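PDB 3JU7: putative PLP-dependent aminotransferase from Bacillus cereus ATCC 10987, which probably acts as a pyridoxal phosphate-dependent aminotransferase of the DegT/DnrJ/EryC1/StrS family, transferring amino groups between substrates. Local coordinates for residues A137-W142 with F290-C295; E262-L267 with S349-E354; Q303-L308 with A315-S320. All coordinates share one frame; numbering follows the deposited sequence.

Interactions 1 and 2 are wholly buried, whereas interaction 3 is only partly so and, with interaction 2, lies farther from the centre of the chain. Strand 291-294 supplies one side of interaction 1, and the end of strand 347-350 with the loop after it one side of interaction 2; the strands pair antiparallel, Met-291 O to Leu-350 N (2.8 Å) being a probable hydrogen bond. Interaction 3 joins them through Ser-349, whose N lies 2.7 Å from Arg-316 O, probably as a hydrogen bond. The chemistry changes with place: aromatic rings and a proline in interaction 1, one phenol hydroxyl among leucines in interaction 2, aliphatic packing beside a bridging water in interaction 3.

Interaction 1: A137-W142 with F290-C295; sequences ATFGSW and FMPILC
Pro-292 lies over one face of the Phe-139 ring, and Phe-290 approaches from the same side but at a slant; these three side chains make the whole contact. Pro-292 CB is 4.1 Å from the centroid of the Phe-139 ring and 28° off its normal, a CH-pi contact. Its neighbour Pro-292 CG leans toward the base of the ring, 3.7 Å from Phe-139 CD2, while the two side chains run antiparallel past one another. Phe-290 comes from another quarter. Its edge is directed at the Phe-139 face in an offset edge-to-face pair, with centroids 5.7 Å apart and planes at 72°, and Phe-290 CZ reaches to 3.9 Å from Phe-139 CD1. The ring gets there because CG of Phe-290 sits between the backbone N and the carbonyl carbon (chi1 46°), which swings the far end of the side chain toward the loop.

Behind the Phe-139 ring, on the face opposite Pro-292, Thr-138 CG2 rests 3.4 Å above the plane, toward the rim, so the aromatic is sandwiched between its own neighbour and the strand. Within the loop Ser-141 OG donates to Thr-138 O at 2.5 Å. Farther out, Ile-347 of the adjacent strand touches Phe-139, and the ring of Tyr-318 meets that of Phe-290.

No hydrogen bond crosses between 137-142 and 290-295; the join is apolar. It ties the loop between strand 130-133 and helix 146-153 to the short antiparallel sheet of 291-294 and 347-350, consistent with the interface between the large domain and the small C-terminal domain of fold type I PLP-dependent enzymes.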
loop_
_atom_site.group_PDB
_atom_site.type_symbol
_atom_site.label_atom_id
_atom_site.label_comp_id
_atom_site.label_asym_id
_atom_site.label_seq_id
_atom_site.Cartn_x
_atom_site.Cartn_y
_atom_site.Cartn_z
ATOM N N ALA A 137 4.463 14.904 14.776
ATOM C CA ALA A 137 4.131 15.013 16.194
ATOM C C ALA A 137 5.046 14.031 16.946
ATOM O O ALA A 137 4.634 12.951 17.408
ATOM C CB ALA A 137 2.659 14.718 16.423
ATOM N N THR A 138 6.299 14.450 17.060
ATOM C CA THR A 138 7.403 13.608 17.515
ATOM C C THR A 138 7.065 12.725 18.700
ATOM O O THR A 138 6.593 13.211 19.740
ATOM C CB THR A 138 8.627 14.500 17.884
ATOM O OG1 THR A 138 8.889 15.363 16.785
ATOM C CG2 THR A 138 9.862 13.680 18.245
ATOM N N PHE A 139 7.307 11.432 18.489
ATOM C CA PHE A 139 7.175 10.370 19.501
ATOM C C PHE A 139 5.768 10.260 20.112
ATOM O O PHE A 139 5.608 9.943 21.288
ATOM C CB PHE A 139 8.256 10.507 20.567
ATOM C CG PHE A 139 9.706 10.566 20.016
ATOM C CD1 PHE A 139 10.124 9.756 18.992
ATOM C CD2 PHE A 139 10.645 11.385 20.613
ATOM C CE1 PHE A 139 11.437 9.783 18.540
ATOM C CE2 PHE A 139 11.944 11.413 20.180
ATOM C CZ PHE A 139 12.343 10.610 19.134
ATOM N N GLY A 140 4.749 10.507 19.297
ATOM C CA GLY A 140 3.345 10.286 19.712
ATOM C C GLY A 140 2.909 11.293 20.755
ATOM O O GLY A 140 2.193 10.989 21.678
ATOM N N SER A 141 3.332 12.531 20.593
ATOM C CA SER A 141 3.152 13.517 21.628
ATOM C C SER A 141 2.193 14.583 21.173
ATOM O O SER A 141 1.750 14.613 20.007
ATOM C CB SER A 141 4.511 14.130 21.988
ATOM O OG SER A 141 5.032 14.842 20.896
ATOM N N TRP A 142 1.890 15.474 22.098
ATOM C CA TRP A 142 0.904 16.486 21.859
ATOM C C TRP A 142 1.529 17.750 21.308
ATOM O O TRP A 142 1.776 18.702 22.035
ATOM C CB TRP A 142 0.178 16.759 23.151
ATOM C CG TRP A 142 -1.073 17.465 22.996
ATOM C CD1 TRP A 142 -1.272 18.810 23.077
ATOM C CD2 TRP A 142 -2.356 16.867 22.802
ATOM N NE1 TRP A 142 -2.602 19.084 22.938
ATOM C CE2 TRP A 142 -3.295 17.917 22.759
ATOM C CE3 TRP A 142 -2.802 15.543 22.668
ATOM C CZ2 TRP A 142 -4.656 17.696 22.554
ATOM C CZ3 TRP A 142 -4.148 15.313 22.463
ATOM C CH2 TRP A 142 -5.073 16.392 22.403
ATOM N N PHE A 290 8.054 3.494 22.583
ATOM C CA PHE A 290 9.310 3.178 23.272
ATOM C C PHE A 290 9.550 4.395 24.186
ATOM O O PHE A 290 8.713 5.307 24.211
ATOM C CB PHE A 290 10.478 2.969 22.293
ATOM C CG PHE A 290 10.582 4.013 21.207
ATOM C CD1 PHE A 290 11.227 5.232 21.444
ATOM C CD2 PHE A 290 10.054 3.766 19.933
ATOM C CE1 PHE A 290 11.345 6.200 20.419
ATOM C CE2 PHE A 290 10.167 4.709 18.888
ATOM C CZ PHE A 290 10.819 5.929 19.116
HETATM N N MSE A 291 10.636 4.391 24.963
HETATM C CA MSE A 291 10.890 5.460 25.919
HETATM C C MSE A 291 12.039 6.306 25.359
HETATM O O MSE A 291 13.204 5.893 25.388
HETATM C CB MSE A 291 11.200 4.885 27.318
HETATM C CG MSE A 291 11.710 5.903 28.332
HETATM SE SE MSE A 291 10.582 7.447 28.552
HETATM C CE MSE A 291 9.077 6.516 29.248
ATOM N N PRO A 292 11.713 7.472 24.801
ATOM C CA PRO A 292 12.765 8.338 24.296
ATOM C C PRO A 292 13.399 9.154 25.421
ATOM O O PRO A 292 12.690 9.607 26.328
ATOM C CB PRO A 292 12.042 9.253 23.295
ATOM C CG PRO A 292 10.622 8.832 23.287
ATOM C CD PRO A 292 10.386 8.042 24.542
ATOM N N ILE A 293 14.719 9.330 25.363
ATOM C CA ILE A 293 15.411 10.082 26.394
ATOM C C ILE A 293 16.719 10.632 25.845
ATOM O O ILE A 293 17.355 10.016 24.977
ATOM C CB ILE A 293 15.658 9.223 27.665
ATOM C CG1 ILE A 293 15.999 10.119 28.865
ATOM C CG2 ILE A 293 16.763 8.184 27.424
ATOM C CD1 ILE A 293 15.986 9.399 30.179
ATOM N N LEU A 294 17.092 11.822 26.301
ATOM C CA LEU A 294 18.372 12.373 25.921
ATOM C C LEU A 294 19.347 11.919 26.974
ATOM O O LEU A 294 19.054 11.994 28.173
ATOM C CB LEU A 294 18.351 13.894 25.857
ATOM C CG LEU A 294 17.364 14.591 24.915
ATOM C CD1 LEU A 294 17.698 16.114 24.888
ATOM C CD2 LEU A 294 17.347 13.966 23.524
ATOM N N CYS A 295 20.482 11.395 26.538
ATOM C CA CYS A 295 21.514 11.025 27.476
ATOM C C CYS A 295 22.256 12.314 27.841
ATOM O O CYS A 295 22.014 13.361 27.237
ATOM C CB CYS A 295 22.433 9.982 26.856
ATOM S SG CYS A 295 23.376 10.594 25.473
#

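Interaction 2: E262-L267 with S349-E354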
loop_
_atom_site.group_PDB
_atom_site.type_symbol
_atom_site.label_atom_id
_atom_site.label_comp_id
_atom_site.label_asym_id
_atom_site.label_seq_id
_atom_site.Cartn_x
_atom_site.Cartn_y
_atom_site.Cartn_z
ATOM N N GLU A 262 5.111 5.383 33.478
ATOM C CA GLU A 262 5.141 5.847 34.862
ATOM C C GLU A 262 6.308 5.193 35.604
ATOM O O GLU A 262 7.045 5.875 36.323
ATOM C CB GLU A 262 3.828 5.501 35.610
ATOM C CG GLU A 262 2.516 6.215 35.137
ATOM C CD GLU A 262 1.277 5.747 35.933
ATOM O OE1 GLU A 262 1.428 5.447 37.136
ATOM O OE2 GLU A 262 0.152 5.676 35.375
ATOM N N TRP A 263 6.473 3.878 35.449
ATOM C CA TRP A 263 7.570 3.175 36.110
ATOM C C TRP A 263 8.933 3.710 35.655
ATOM O O TRP A 263 9.876 3.876 36.443
ATOM C CB TRP A 263 7.526 1.673 35.824
ATOM C CG TRP A 263 6.448 0.923 36.505
ATOM C CD1 TRP A 263 5.850 1.235 37.697
ATOM C CD2 TRP A 263 5.874 -0.325 36.085
ATOM N NE1 TRP A 263 4.929 0.281 38.018
ATOM C CE2 TRP A 263 4.923 -0.689 37.051
ATOM C CE3 TRP A 263 6.079 -1.168 34.987
ATOM C CZ2 TRP A 263 4.162 -1.851 36.946
ATOM C CZ3 TRP A 263 5.322 -2.314 34.881
ATOM C CH2 TRP A 263 4.371 -2.644 35.845
ATOM N N TYR A 264 9.052 3.934 34.365
ATOM C CA TYR A 264 10.275 4.478 33.830
ATOM C C TYR A 264 10.579 5.821 34.504
ATOM O O TYR A 264 11.710 6.061 34.930
ATOM C CB TYR A 264 10.159 4.650 32.317
ATOM C CG TYR A 264 10.931 3.657 31.468
ATOM C CD1 TYR A 264 12.320 3.593 31.526
ATOM C CD2 TYR A 264 10.281 2.838 30.566
ATOM C CE1 TYR A 264 13.027 2.714 30.727
ATOM C CE2 TYR A 264 10.979 1.962 29.774
ATOM C CZ TYR A 264 12.349 1.906 29.837
ATOM O OH TYR A 264 13.043 1.060 28.980
ATOM N N LYS A 265 9.563 6.675 34.621
ATOM C CA LYS A 265 9.759 8.018 35.147
ATOM C C LYS A 265 10.166 7.962 36.607
ATOM O O LYS A 265 11.106 8.644 37.040
ATOM C CB LYS A 265 8.498 8.862 34.962
ATOM C CG LYS A 265 8.254 9.198 33.501
ATOM C CD LYS A 265 6.919 9.869 33.173
ATOM C CE LYS A 265 6.495 9.510 31.734
ATOM N NZ LYS A 265 5.484 10.423 31.139
ATOM N N GLN A 266 9.488 7.114 37.363
ATOM C CA GLN A 266 9.786 6.968 38.785
ATOM C C GLN A 266 11.176 6.408 39.014
ATOM O O GLN A 266 11.898 6.887 39.886
ATOM C CB GLN A 266 8.776 6.043 39.457
ATOM C CG GLN A 266 7.379 6.612 39.565
ATOM C CD GLN A 266 6.351 5.573 40.032
ATOM O OE1 GLN A 266 6.376 4.408 39.609
ATOM N NE2 GLN A 266 5.439 5.998 40.904
ATOM N N LEU A 267 11.532 5.379 38.249
ATOM C CA LEU A 267 12.826 4.722 38.411
ATOM C C LEU A 267 13.962 5.609 37.962
ATOM O O LEU A 267 15.036 5.562 38.562
ATOM C CB LEU A 267 12.891 3.382 37.661
ATOM C CG LEU A 267 12.120 2.223 38.313
ATOM C CD1 LEU A 267 11.934 1.017 37.342
ATOM C CD2 LEU A 267 12.802 1.805 39.630
ATOM N N SER A 349 16.520 5.445 22.373
ATOM C CA SER A 349 15.195 4.837 22.352
ATOM C C SER A 349 15.220 3.593 23.231
ATOM O O SER A 349 15.867 2.605 22.889
ATOM C CB SER A 349 14.786 4.451 20.916
ATOM O OG SER A 349 14.772 5.575 20.043
ATOM N N LEU A 350 14.555 3.640 24.380
ATOM C CA LEU A 350 14.658 2.536 25.323
ATOM C C LEU A 350 13.444 1.647 25.164
ATOM O O LEU A 350 12.340 2.126 24.872
ATOM C CB LEU A 350 14.809 3.009 26.764
ATOM C CG LEU A 350 16.017 3.882 27.100
ATOM C CD1 LEU A 350 15.938 4.373 28.548
ATOM C CD2 LEU A 350 17.316 3.131 26.872
ATOM N N PRO A 351 13.633 0.343 25.364
ATOM C CA PRO A 351 12.519 -0.528 25.111
ATOM C C PRO A 351 11.349 -0.323 26.050
ATOM O O PRO A 351 11.510 -0.074 27.251
ATOM C CB PRO A 351 13.110 -1.940 25.248
ATOM C CG PRO A 351 14.457 -1.790 25.746
ATOM C CD PRO A 351 14.895 -0.391 25.521
ATOM N N LEU A 352 10.177 -0.464 25.462
ATOM C CA LEU A 352 8.917 -0.412 26.154
ATOM C C LEU A 352 7.961 -1.228 25.300
ATOM O O LEU A 352 7.888 -1.003 24.123
ATOM C CB LEU A 352 8.447 1.032 26.270
ATOM C CG LEU A 352 7.269 1.361 27.199
ATOM C CD1 LEU A 352 7.291 2.877 27.554
ATOM C CD2 LEU A 352 5.964 0.979 26.586
ATOM N N TRP A 353 7.295 -2.226 25.871
ATOM C CA TRP A 353 6.299 -3.023 25.152
ATOM C C TRP A 353 5.374 -3.672 26.156
ATOM O O TRP A 353 5.728 -3.776 27.332
ATOM C CB TRP A 353 6.912 -4.109 24.251
ATOM C CG TRP A 353 8.280 -4.584 24.630
ATOM C CD1 TRP A 353 9.461 -4.131 24.122
ATOM C CD2 TRP A 353 8.616 -5.593 25.587
ATOM N NE1 TRP A 353 10.508 -4.796 24.693
ATOM C CE2 TRP A 353 10.020 -5.697 25.602
ATOM C CE3 TRP A 353 7.871 -6.415 26.428
ATOM C CZ2 TRP A 353 10.686 -6.590 26.414
ATOM C CZ3 TRP A 353 8.527 -7.303 27.234
ATOM C CH2 TRP A 353 9.924 -7.383 27.230
ATOM N N GLU A 354 4.199 -4.092 25.674
ATOM C CA GLU A 354 3.183 -4.705 26.512
ATOM C C GLU A 354 3.777 -5.947 27.123
ATOM O O GLU A 354 4.347 -6.774 26.421
ATOM C CB GLU A 354 1.928 -5.094 25.709
ATOM C CG GLU A 354 1.131 -3.906 25.116
ATOM C CD GLU A 354 -0.061 -4.376 24.269
ATOM O OE1 GLU A 354 -0.823 -5.228 24.755
ATOM O OE2 GLU A 354 -0.234 -3.914 23.117
#
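Helix residues 262-267 stand off from the end of strand 347-350 and the loop that follows it, the nearest CA atoms, those of Tyr-264 and Leu-352, being 9.2 Å apart, and Tyr-264 is the side chain that spans the gap. Its phenol ends on the main chain: Tyr-264 OH donates to Pro-351 O at 2.6 Å, a short bond with a C=O...donor angle of 145° and the hydroxyl tilted 17° from the carbonyl plane. Relative to the ring, the acceptor lies at the edge and near its plane, only 3.3 Å from Tyr-264 CE2. A chi1 of -107°, off the usual staggered values, carries the ring out to this carbonyl.

Leucines pack round the phenol: Leu-350 CB reaches its hydroxyl, 3.4 Å from Tyr-264 OH, and Leu-350 CD1 lies 4.0 Å from Tyr-264 CE1, the two side chains crossing at a slant. Diagonally across the ring, Tyr-264 CD2 meets Leu-352 CD1 at 4.2 Å. The buried hydroxyl is thus satisfied by one backbone carbonyl among apolar side chains.

Around this, Val-361 and Ile-364 of helix 358-368 also touch Tyr-264, Met-291 of strand 291-294 packs on both Tyr-264 and Leu-350, and Leu-352 reaches back to Ile-260 on helix 250-270.

Interaction 3: Q303-L308 with A315-S320; sequences QVIEDL and ARLYFS
Ile-305 is the bump that helix 301-309 pushes into the chain at 315-317, where Ala-315 CB, Arg-316 O and the branch of Leu-317 form the hollow. Its CD1 drops onto the alanine methyl, with Ile-305 CD1 to Ala-315 CB at 3.4 Å; Ile-305 CD1 also lies 3.6 Å from Arg-316 O. The isoleucine and Leu-317 meet at a slant, Ile-305 CG1 lying near both CG and CD2 of the leucine, 3.5 Å from Leu-317 CD2. Both carbon approaches are closer than such atoms normally keep. A chi1 of -65° sets CG1 against Leu-317, and chi2 (-49°) turns CD1 onto Ala-315. One turn on, Leu-308 CD1 meets the same methyl from a second direction, 3.6 Å from Ala-315 CB, so the methyl lodges in the angle between the two larger side chains.

Beside the apolar fit, a water donates to Ile-305 O (2.7 Å) and accepts from Ala-315 N (3.2 Å). The CB of Arg-316 points away from the helix, and its NH1 donates to Tyr-318 OH, in the guanidinium plane, while its NE is salt-bridged to Glu-314. The chemistry implies a close-fitting hydrocarbon join: no hydrogen bond runs directly between the two segments, and one water joins their backbones.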
loop_
_atom_site.group_PDB
_atom_site.type_symbol
_atom_site.label_atom_id
_atom_site.label_comp_id
_atom_site.label_asym_id
_atom_site.label_seq_id
_atom_site.Cartn_x
_atom_site.Cartn_y
_atom_site.Cartn_z
ATOM N N GLN A 303 27.310 5.115 22.506
ATOM C CA GLN A 303 27.946 4.389 23.620
ATOM C C GLN A 303 26.914 3.783 24.550
ATOM O O GLN A 303 27.124 2.697 25.076
ATOM C CB GLN A 303 28.861 5.300 24.448
ATOM C CG GLN A 303 30.358 5.138 24.160
ATOM C CD GLN A 303 30.803 3.693 24.248
ATOM O OE1 GLN A 303 30.383 2.963 25.146
ATOM N NE2 GLN A 303 31.627 3.261 23.291
ATOM N N VAL A 304 25.822 4.508 24.789
ATOM C CA VAL A 304 24.706 3.982 25.571
ATOM C C VAL A 304 24.153 2.689 24.917
ATOM O O VAL A 304 23.893 1.711 25.609
ATOM C CB VAL A 304 23.589 5.053 25.750
ATOM C CG1 VAL A 304 22.380 4.494 26.557
ATOM C CG2 VAL A 304 24.175 6.291 26.404
ATOM N N ILE A 305 24.010 2.684 23.588
ATOM C CA ILE A 305 23.587 1.486 22.846
ATOM C C ILE A 305 24.524 0.305 23.076
ATOM O O ILE A 305 24.094 -0.796 23.424
ATOM C CB ILE A 305 23.560 1.727 21.322
ATOM C CG1 ILE A 305 22.500 2.768 20.963
ATOM C CG2 ILE A 305 23.310 0.407 20.551
ATOM C CD1 ILE A 305 21.134 2.526 21.593
ATOM N N GLU A 306 25.811 0.536 22.866
ATOM C CA GLU A 306 26.777 -0.547 22.954
ATOM C C GLU A 306 26.928 -1.028 24.414
ATOM O O GLU A 306 27.166 -2.216 24.662
ATOM C CB GLU A 306 28.116 -0.149 22.312
ATOM C CG GLU A 306 28.772 -1.292 21.483
ATOM C CD GLU A 306 28.011 -1.679 20.183
ATOM O OE1 GLU A 306 27.331 -0.815 19.579
ATOM O OE2 GLU A 306 28.116 -2.863 19.757
ATOM N N ASP A 307 26.754 -0.116 25.366
ATOM C CA ASP A 307 26.730 -0.473 26.778
ATOM C C ASP A 307 25.495 -1.289 27.173
ATOM O O ASP A 307 25.616 -2.315 27.838
ATOM C CB ASP A 307 26.821 0.781 27.643
ATOM C CG ASP A 307 28.208 1.429 27.608
ATOM O OD1 ASP A 307 29.191 0.770 27.188
ATOM O OD2 ASP A 307 28.308 2.612 28.004
ATOM N N LEU A 308 24.304 -0.865 26.772
ATOM C CA LEU A 308 23.140 -1.683 27.066
ATOM C C LEU A 308 23.250 -3.025 26.349
ATOM O O LEU A 308 22.781 -4.042 26.860
ATOM C CB LEU A 308 21.853 -0.980 26.635
ATOM C CG LEU A 308 21.491 0.229 27.483
ATOM C CD1 LEU A 308 20.352 0.984 26.789
ATOM C CD2 LEU A 308 21.112 -0.152 28.913
ATOM N N ALA A 315 18.559 -1.268 22.849
ATOM C CA ALA A 315 18.005 0.072 22.644
ATOM C C ALA A 315 18.239 0.418 21.181
ATOM O O ALA A 315 19.016 -0.251 20.513
ATOM C CB ALA A 315 18.741 1.108 23.517
ATOM N N ARG A 316 17.594 1.475 20.703
ATOM C CA ARG A 316 17.889 2.009 19.384
ATOM C C ARG A 316 18.081 3.530 19.463
ATOM O O ARG A 316 18.019 4.101 20.548
ATOM C CB ARG A 316 16.791 1.627 18.379
ATOM C CG ARG A 316 16.714 0.134 18.130
ATOM C CD ARG A 316 15.774 -0.189 16.995
ATOM N NE ARG A 316 15.505 -1.616 16.911
ATOM C CZ ARG A 316 14.659 -2.189 16.049
ATOM N NH1 ARG A 316 13.996 -1.479 15.151
ATOM N NH2 ARG A 316 14.487 -3.504 16.074
ATOM N N LEU A 317 18.312 4.155 18.310
ATOM C CA LEU A 317 18.557 5.585 18.205
ATOM C C LEU A 317 17.633 6.215 17.147
ATOM O O LEU A 317 18.059 6.474 16.023
ATOM C CB LEU A 317 20.019 5.811 17.791
ATOM C CG LEU A 317 21.124 5.212 18.662
ATOM C CD1 LEU A 317 22.441 5.341 17.938
ATOM C CD2 LEU A 317 21.165 5.869 20.058
ATOM N N TYR A 318 16.365 6.416 17.503
ATOM C CA TYR A 318 15.421 7.158 16.688
ATOM C C TYR A 318 15.477 8.672 17.048
ATOM O O TYR A 318 14.958 9.063 18.093
ATOM C CB TYR A 318 14.004 6.583 16.917
ATOM C CG TYR A 318 13.874 5.196 16.332
ATOM C CD1 TYR A 318 13.979 4.999 14.948
ATOM C CD2 TYR A 318 13.693 4.073 17.144
ATOM C CE1 TYR A 318 13.887 3.726 14.388
ATOM C CE2 TYR A 318 13.594 2.787 16.589
ATOM C CZ TYR A 318 13.709 2.625 15.214
ATOM O OH TYR A 318 13.630 1.378 14.647
ATOM N N PHE A 319 16.043 9.558 16.225
ATOM C CA PHE A 319 16.501 9.358 14.873
ATOM C C PHE A 319 17.941 9.799 14.754
ATOM O O PHE A 319 18.256 10.989 14.694
ATOM C CB PHE A 319 15.618 10.172 13.950
ATOM C CG PHE A 319 14.205 9.798 14.057
ATOM C CD1 PHE A 319 13.757 8.601 13.505
ATOM C CD2 PHE A 319 13.330 10.575 14.781
ATOM C CE1 PHE A 319 12.446 8.201 13.646
ATOM C CE2 PHE A 319 12.021 10.180 14.926
ATOM C CZ PHE A 319 11.583 8.990 14.367
ATOM N N SER A 320 18.828 8.831 14.713
ATOM C CA SER A 320 20.236 9.125 14.564
ATOM C C SER A 320 20.827 7.956 13.809
ATOM O O SER A 320 20.913 6.881 14.385
ATOM C CB SER A 320 20.873 9.258 15.945
ATOM O OG SER A 320 22.264 9.361 15.839
HETATM O O HOH W 1 21.682 -1.846 22.883
#